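Local coordinates for protein xylulose kinase (PDB 2ITM) that catalyses the ATP-dependent phosphorylation of D-xylulose to D-xylulose 5-phosphate, acting as a homodimer of the FGGY carbohydrate kinase family, at residues A[253-267]-A[284-296]. Numbering follows the deposited sequence.
Sequences LGTSGVYFAVSEGFL and RWHLMSVMLSAAS. With XUL (D-xylulose), chain C.
Phe260 and His286 lie face against face in an offset stack, centroids 4.0 Å apart and planes 21° from parallel, Phe260 CZ sitting over the middle of the imidazole. His286 CG stands between its backbone N and carbonyl carbon (chi1 84°), which turns the flat ring onto its neighbour, while Met288 CB meets the imidazole edge in plane. Bent at chi2 and chi3, the flexible thioether of Met288 brings CE to 3.4 Å from O2 of D-xylulose, an apolar wall for the sugar. Beneath these side chains, strands 257-262 and 285-291 pair antiparallel in the mixed sheet of the C-terminal domain, which has the actin-like ATPase fold; Tyr259 N to Ser289 O (3.0 Å) and Leu287 N to Ala261 O (2.9 Å) are among the rungs. On the face that carries Tyr259, Ala261, Leu287 and Ser289, the Tyr259 hydroxyl is hydrogen-bonded to His381; Met291 CG meets Tyr259 CB. Where the chain turns away, Phe266 CB sits over the five-membered ring of Trp285, 3.8 Å from its centroid, while Trp285 NE1 bonds to Val179 O. With Trp285 cut back to alanine, Phe266 CB is likely to lose the indole face it lies over, and Val179 O its NE1 donor. Ser263 N bonds to Trp285 O (3.0 Å).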
loop_
_atom_site.group_PDB
_atom_site.type_symbol
_atom_site.label_atom_id
_atom_site.label_comp_id
_atom_site.label_asym_id
_atom_site.label_seq_id
_atom_site.Cartn_x
_atom_site.Cartn_y
_atom_site.Cartn_z
ATOM N N LEU A 253 0.465 -23.333 -11.740
ATOM C CA LEU A 253 0.139 -21.930 -11.682
ATOM C C LEU A 253 -1.308 -21.706 -12.099
ATOM O O LEU A 253 -1.602 -20.863 -12.925
ATOM C CB LEU A 253 1.101 -21.130 -12.557
ATOM C CG LEU A 253 2.546 -21.626 -12.623
ATOM C CD1 LEU A 253 3.205 -21.161 -13.870
ATOM C CD2 LEU A 253 3.330 -21.175 -11.442
ATOM N N GLY A 254 -2.198 -22.487 -11.513
ATOM C CA GLY A 254 -3.604 -22.415 -11.829
ATOM C C GLY A 254 -4.348 -21.531 -10.858
ATOM O O GLY A 254 -3.761 -20.678 -10.210
ATOM N N THR A 255 -5.648 -21.745 -10.760
ATOM C CA THR A 255 -6.471 -20.998 -9.830
ATOM C C THR A 255 -6.196 -21.454 -8.424
ATOM O O THR A 255 -6.491 -20.754 -7.468
ATOM C CB THR A 255 -7.938 -21.221 -10.146
ATOM O OG1 THR A 255 -8.219 -22.623 -10.126
ATOM C CG2 THR A 255 -8.247 -20.808 -11.580
ATOM N N SER A 256 -5.625 -22.639 -8.303
ATOM C CA SER A 256 -5.111 -23.082 -7.032
ATOM C C SER A 256 -3.672 -23.506 -7.176
ATOM O O SER A 256 -3.364 -24.397 -7.943
ATOM C CB SER A 256 -5.951 -24.228 -6.498
ATOM O OG SER A 256 -5.380 -25.464 -6.846
ATOM N N GLY A 257 -2.786 -22.849 -6.447
ATOM C CA GLY A 257 -1.371 -23.038 -6.646
ATOM C C GLY A 257 -0.839 -24.178 -5.809
ATOM O O GLY A 257 -1.108 -24.241 -4.623
ATOM N N VAL A 258 -0.087 -25.069 -6.436
ATOM C CA VAL A 258 0.516 -26.195 -5.742
ATOM C C VAL A 258 1.888 -26.513 -6.302
ATOM O O VAL A 258 2.112 -26.419 -7.491
ATOM C CB VAL A 258 -0.319 -27.492 -5.895
ATOM C CG1 VAL A 258 0.017 -28.456 -4.802
ATOM C CG2 VAL A 258 -1.777 -27.206 -5.921
ATOM N N TYR A 259 2.794 -26.926 -5.437
ATOM C CA TYR A 259 3.967 -27.661 -5.875
ATOM C C TYR A 259 3.904 -29.083 -5.367
ATOM O O TYR A 259 3.819 -29.317 -4.175
ATOM C CB TYR A 259 5.246 -26.967 -5.402
ATOM C CG TYR A 259 6.544 -27.521 -5.956
ATOM C CD1 TYR A 259 6.767 -27.607 -7.311
ATOM C CD2 TYR A 259 7.561 -27.932 -5.109
ATOM C CE1 TYR A 259 7.946 -28.101 -7.804
ATOM C CE2 TYR A 259 8.746 -28.427 -5.596
ATOM C CZ TYR A 259 8.930 -28.509 -6.949
ATOM O OH TYR A 259 10.102 -28.995 -7.442
ATOM N N PHE A 260 3.937 -30.027 -6.293
ATOM C CA PHE A 260 3.756 -31.434 -5.988
ATOM C C PHE A 260 4.961 -32.200 -6.509
ATOM O O PHE A 260 5.290 -32.111 -7.680
ATOM C CB PHE A 260 2.478 -31.934 -6.664
ATOM C CG PHE A 260 2.073 -33.314 -6.273
ATOM C CD1 PHE A 260 0.951 -33.528 -5.511
ATOM C CD2 PHE A 260 2.788 -34.399 -6.697
ATOM C CE1 PHE A 260 0.570 -34.794 -5.159
ATOM C CE2 PHE A 260 2.407 -35.674 -6.351
ATOM C CZ PHE A 260 1.302 -35.866 -5.579
ATOM N N ALA A 261 5.632 -32.907 -5.621
ATOM C CA ALA A 261 6.805 -33.661 -5.993
ATOM C C ALA A 261 6.785 -35.053 -5.396
ATOM O O ALA A 261 6.654 -35.214 -4.194
ATOM C CB ALA A 261 8.045 -32.934 -5.587
ATOM N N VAL A 262 6.922 -36.052 -6.248
ATOM C CA VAL A 262 7.055 -37.427 -5.817
ATOM C C VAL A 262 8.428 -37.695 -5.235
ATOM O O VAL A 262 9.427 -37.369 -5.837
ATOM C CB VAL A 262 6.836 -38.390 -6.972
ATOM C CG1 VAL A 262 7.052 -39.791 -6.525
ATOM C CG2 VAL A 262 5.465 -38.223 -7.545
ATOM N N SER A 263 8.455 -38.291 -4.055
ATOM C CA SER A 263 9.682 -38.435 -3.288
ATOM C C SER A 263 10.275 -39.824 -3.426
ATOM O O SER A 263 9.621 -40.744 -3.884
ATOM C CB SER A 263 9.459 -38.109 -1.815
ATOM O OG SER A 263 8.532 -38.974 -1.211
ATOM N N GLU A 264 11.521 -39.959 -2.999
ATOM C CA GLU A 264 12.141 -41.253 -2.826
ATOM C C GLU A 264 11.787 -41.889 -1.490
ATOM O O GLU A 264 12.399 -41.614 -0.466
ATOM C CB GLU A 264 13.650 -41.155 -2.998
ATOM C CG GLU A 264 14.339 -42.478 -3.264
ATOM C CD GLU A 264 13.913 -43.122 -4.567
ATOM O OE1 GLU A 264 14.203 -42.560 -5.631
ATOM O OE2 GLU A 264 13.296 -44.194 -4.526
ATOM N N GLY A 265 10.782 -42.746 -1.531
ATOM C CA GLY A 265 10.115 -43.197 -0.342
ATOM C C GLY A 265 9.581 -42.084 0.522
ATOM O O GLY A 265 9.358 -40.974 0.071
ATOM N N PHE A 266 9.390 -42.388 1.795
ATOM C CA PHE A 266 8.776 -41.449 2.703
ATOM C C PHE A 266 9.755 -40.447 3.297
ATOM O O PHE A 266 10.767 -40.816 3.875
ATOM C CB PHE A 266 8.028 -42.180 3.796
ATOM C CG PHE A 266 7.459 -41.285 4.832
ATOM C CD1 PHE A 266 6.655 -40.241 4.475
ATOM C CD2 PHE A 266 7.727 -41.494 6.153
ATOM C CE1 PHE A 266 6.135 -39.422 5.421
ATOM C CE2 PHE A 266 7.203 -40.679 7.100
ATOM C CZ PHE A 266 6.409 -39.641 6.739
ATOM N N LEU A 267 9.434 -39.171 3.141
ATOM C CA LEU A 267 10.252 -38.088 3.655
ATOM C C LEU A 267 9.513 -37.269 4.711
ATOM O O LEU A 267 8.418 -36.802 4.468
ATOM C CB LEU A 267 10.698 -37.182 2.516
ATOM C CG LEU A 267 11.811 -37.707 1.622
ATOM C CD1 LEU A 267 12.106 -36.739 0.530
ATOM C CD2 LEU A 267 13.047 -37.961 2.446
ATOM N N ARG A 284 4.325 -45.463 -3.456
ATOM C CA ARG A 284 4.663 -44.109 -3.819
ATOM C C ARG A 284 4.253 -43.114 -2.755
ATOM O O ARG A 284 3.217 -43.256 -2.128
ATOM C CB ARG A 284 4.023 -43.732 -5.144
ATOM C CG ARG A 284 4.698 -44.290 -6.365
ATOM C CD ARG A 284 6.157 -43.955 -6.474
ATOM N NE ARG A 284 6.946 -45.163 -6.358
ATOM C CZ ARG A 284 7.347 -45.881 -7.378
ATOM N NH1 ARG A 284 7.058 -45.501 -8.596
ATOM N NH2 ARG A 284 8.041 -46.977 -7.177
ATOM N N TRP A 285 5.078 -42.087 -2.596
ATOM C CA TRP A 285 4.920 -41.061 -1.580
ATOM C C TRP A 285 5.225 -39.702 -2.212
ATOM O O TRP A 285 5.883 -39.629 -3.228
ATOM C CB TRP A 285 5.920 -41.301 -0.455
ATOM C CG TRP A 285 5.525 -42.298 0.546
ATOM C CD1 TRP A 285 4.770 -42.084 1.634
ATOM C CD2 TRP A 285 5.892 -43.669 0.574
ATOM N NE1 TRP A 285 4.627 -43.242 2.351
ATOM C CE2 TRP A 285 5.310 -44.235 1.710
ATOM C CE3 TRP A 285 6.656 -44.484 -0.256
ATOM C CZ2 TRP A 285 5.466 -45.563 2.037
ATOM C CZ3 TRP A 285 6.809 -45.794 0.070
ATOM C CH2 TRP A 285 6.222 -46.326 1.206
ATOM N N HIS A 286 4.768 -38.628 -1.587
ATOM C CA HIS A 286 4.954 -37.288 -2.122
ATOM C C HIS A 286 5.008 -36.176 -1.090
ATOM O O HIS A 286 4.496 -36.302 0.015
ATOM C CB HIS A 286 3.922 -36.955 -3.197
ATOM C CG HIS A 286 2.619 -36.451 -2.665
ATOM N ND1 HIS A 286 1.531 -37.267 -2.468
ATOM C CD2 HIS A 286 2.222 -35.210 -2.308
ATOM C CE1 HIS A 286 0.525 -36.552 -2.006
ATOM N NE2 HIS A 286 0.920 -35.301 -1.899
ATOM N N LEU A 287 5.641 -35.083 -1.476
ATOM C CA LEU A 287 5.596 -33.854 -0.721
ATOM C C LEU A 287 4.680 -32.895 -1.444
ATOM O O LEU A 287 4.504 -32.982 -2.644
ATOM C CB LEU A 287 6.989 -33.245 -0.599
ATOM C CG LEU A 287 7.822 -33.581 0.626
ATOM C CD1 LEU A 287 7.591 -34.971 1.069
ATOM C CD2 LEU A 287 9.271 -33.363 0.348
ATOM N N MET A 288 4.097 -31.977 -0.700
ATOM C CA MET A 288 3.351 -30.897 -1.312
ATOM C C MET A 288 3.355 -29.619 -0.490
ATOM O O MET A 288 3.513 -29.644 0.721
ATOM C CB MET A 288 1.938 -31.345 -1.706
ATOM C CG MET A 288 0.851 -31.014 -0.726
ATOM S SD MET A 288 0.432 -29.272 -0.718
ATOM C CE MET A 288 -1.324 -29.337 -0.930
ATOM N N SER A 289 3.201 -28.504 -1.184
ATOM C CA SER A 289 3.120 -27.212 -0.552
ATOM C C SER A 289 2.163 -26.328 -1.313
ATOM O O SER A 289 2.218 -26.255 -2.529
ATOM C CB SER A 289 4.497 -26.571 -0.489
ATOM O OG SER A 289 4.438 -25.338 0.165
ATOM N N VAL A 290 1.280 -25.668 -0.585
ATOM C CA VAL A 290 0.460 -24.641 -1.177
ATOM C C VAL A 290 1.347 -23.530 -1.711
ATOM O O VAL A 290 2.297 -23.120 -1.071
ATOM C CB VAL A 290 -0.600 -24.104 -0.226
ATOM C CG1 VAL A 290 -1.439 -23.070 -0.902
ATOM C CG2 VAL A 290 -1.474 -25.214 0.247
ATOM N N MET A 291 1.039 -23.076 -2.909
ATOM C CA MET A 291 1.771 -21.993 -3.522
ATOM C C MET A 291 0.822 -20.892 -3.903
ATOM O O MET A 291 -0.377 -21.092 -3.932
ATOM C CB MET A 291 2.513 -22.493 -4.743
ATOM C CG MET A 291 3.509 -23.595 -4.430
ATOM S SD MET A 291 4.903 -23.046 -3.473
ATOM C CE MET A 291 6.119 -22.954 -4.724
ATOM N N LEU A 292 1.367 -19.722 -4.199
ATOM C CA LEU A 292 0.609 -18.652 -4.826
ATOM C C LEU A 292 -0.053 -19.170 -6.097
ATOM O O LEU A 292 0.475 -20.034 -6.776
ATOM C CB LEU A 292 1.472 -17.417 -5.101
ATOM C CG LEU A 292 1.970 -16.611 -3.910
ATOM C CD1 LEU A 292 3.265 -15.949 -4.236
ATOM C CD2 LEU A 292 0.963 -15.603 -3.427
ATOM N N SER A 293 -1.220 -18.622 -6.392
ATOM C CA SER A 293 -1.847 -18.797 -7.684
ATOM C C SER A 293 -1.264 -17.785 -8.654
ATOM O O SER A 293 -1.769 -16.692 -8.782
ATOM C CB SER A 293 -3.357 -18.607 -7.585
ATOM O OG SER A 293 -3.892 -19.364 -6.526
ATOM N N ALA A 294 -0.191 -18.171 -9.329
ATOM C CA ALA A 294 0.499 -17.295 -10.264
ATOM C C ALA A 294 -0.488 -16.818 -11.308
ATOM O O ALA A 294 -0.338 -15.749 -11.884
ATOM C CB ALA A 294 1.600 -18.033 -10.916
ATOM N N ALA A 295 -1.502 -17.637 -11.548
ATOM C CA ALA A 295 -2.596 -17.301 -12.437
ATOM C C ALA A 295 -3.401 -16.139 -11.868
ATOM O O ALA A 295 -3.560 -15.109 -12.503
ATOM C CB ALA A 295 -3.480 -18.496 -12.674
ATOM N N SER A 296 -3.923 -16.346 -10.670
ATOM C CA SER A 296 -4.762 -15.345 -10.053
ATOM C C SER A 296 -3.953 -14.132 -9.612
ATOM O O SER A 296 -4.522 -13.152 -9.135
ATOM C CB SER A 296 -5.547 -15.959 -8.888
ATOM O OG SER A 296 -5.817 -14.968 -7.912
HETATM C C1 XUL C . -4.269 -29.656 1.571
HETATM C C2 XUL C . -4.595 -29.279 0.136
HETATM C C3 XUL C . -5.689 -30.011 -0.558
HETATM C C4 XUL C . -6.775 -28.992 -0.780
HETATM C C5 XUL C . -8.118 -29.618 -1.096
HETATM O O1 XUL C . -3.392 -30.751 1.619
HETATM O O2 XUL C . -4.323 -27.967 -0.304
HETATM O O3 XUL C . -6.176 -30.944 0.362
HETATM O O4 XUL C . -6.850 -28.287 0.428
HETATM O O5 XUL C . -7.993 -31.004 -1.045
HETATM O O HOH W 1 7.303 -42.675 -3.903
#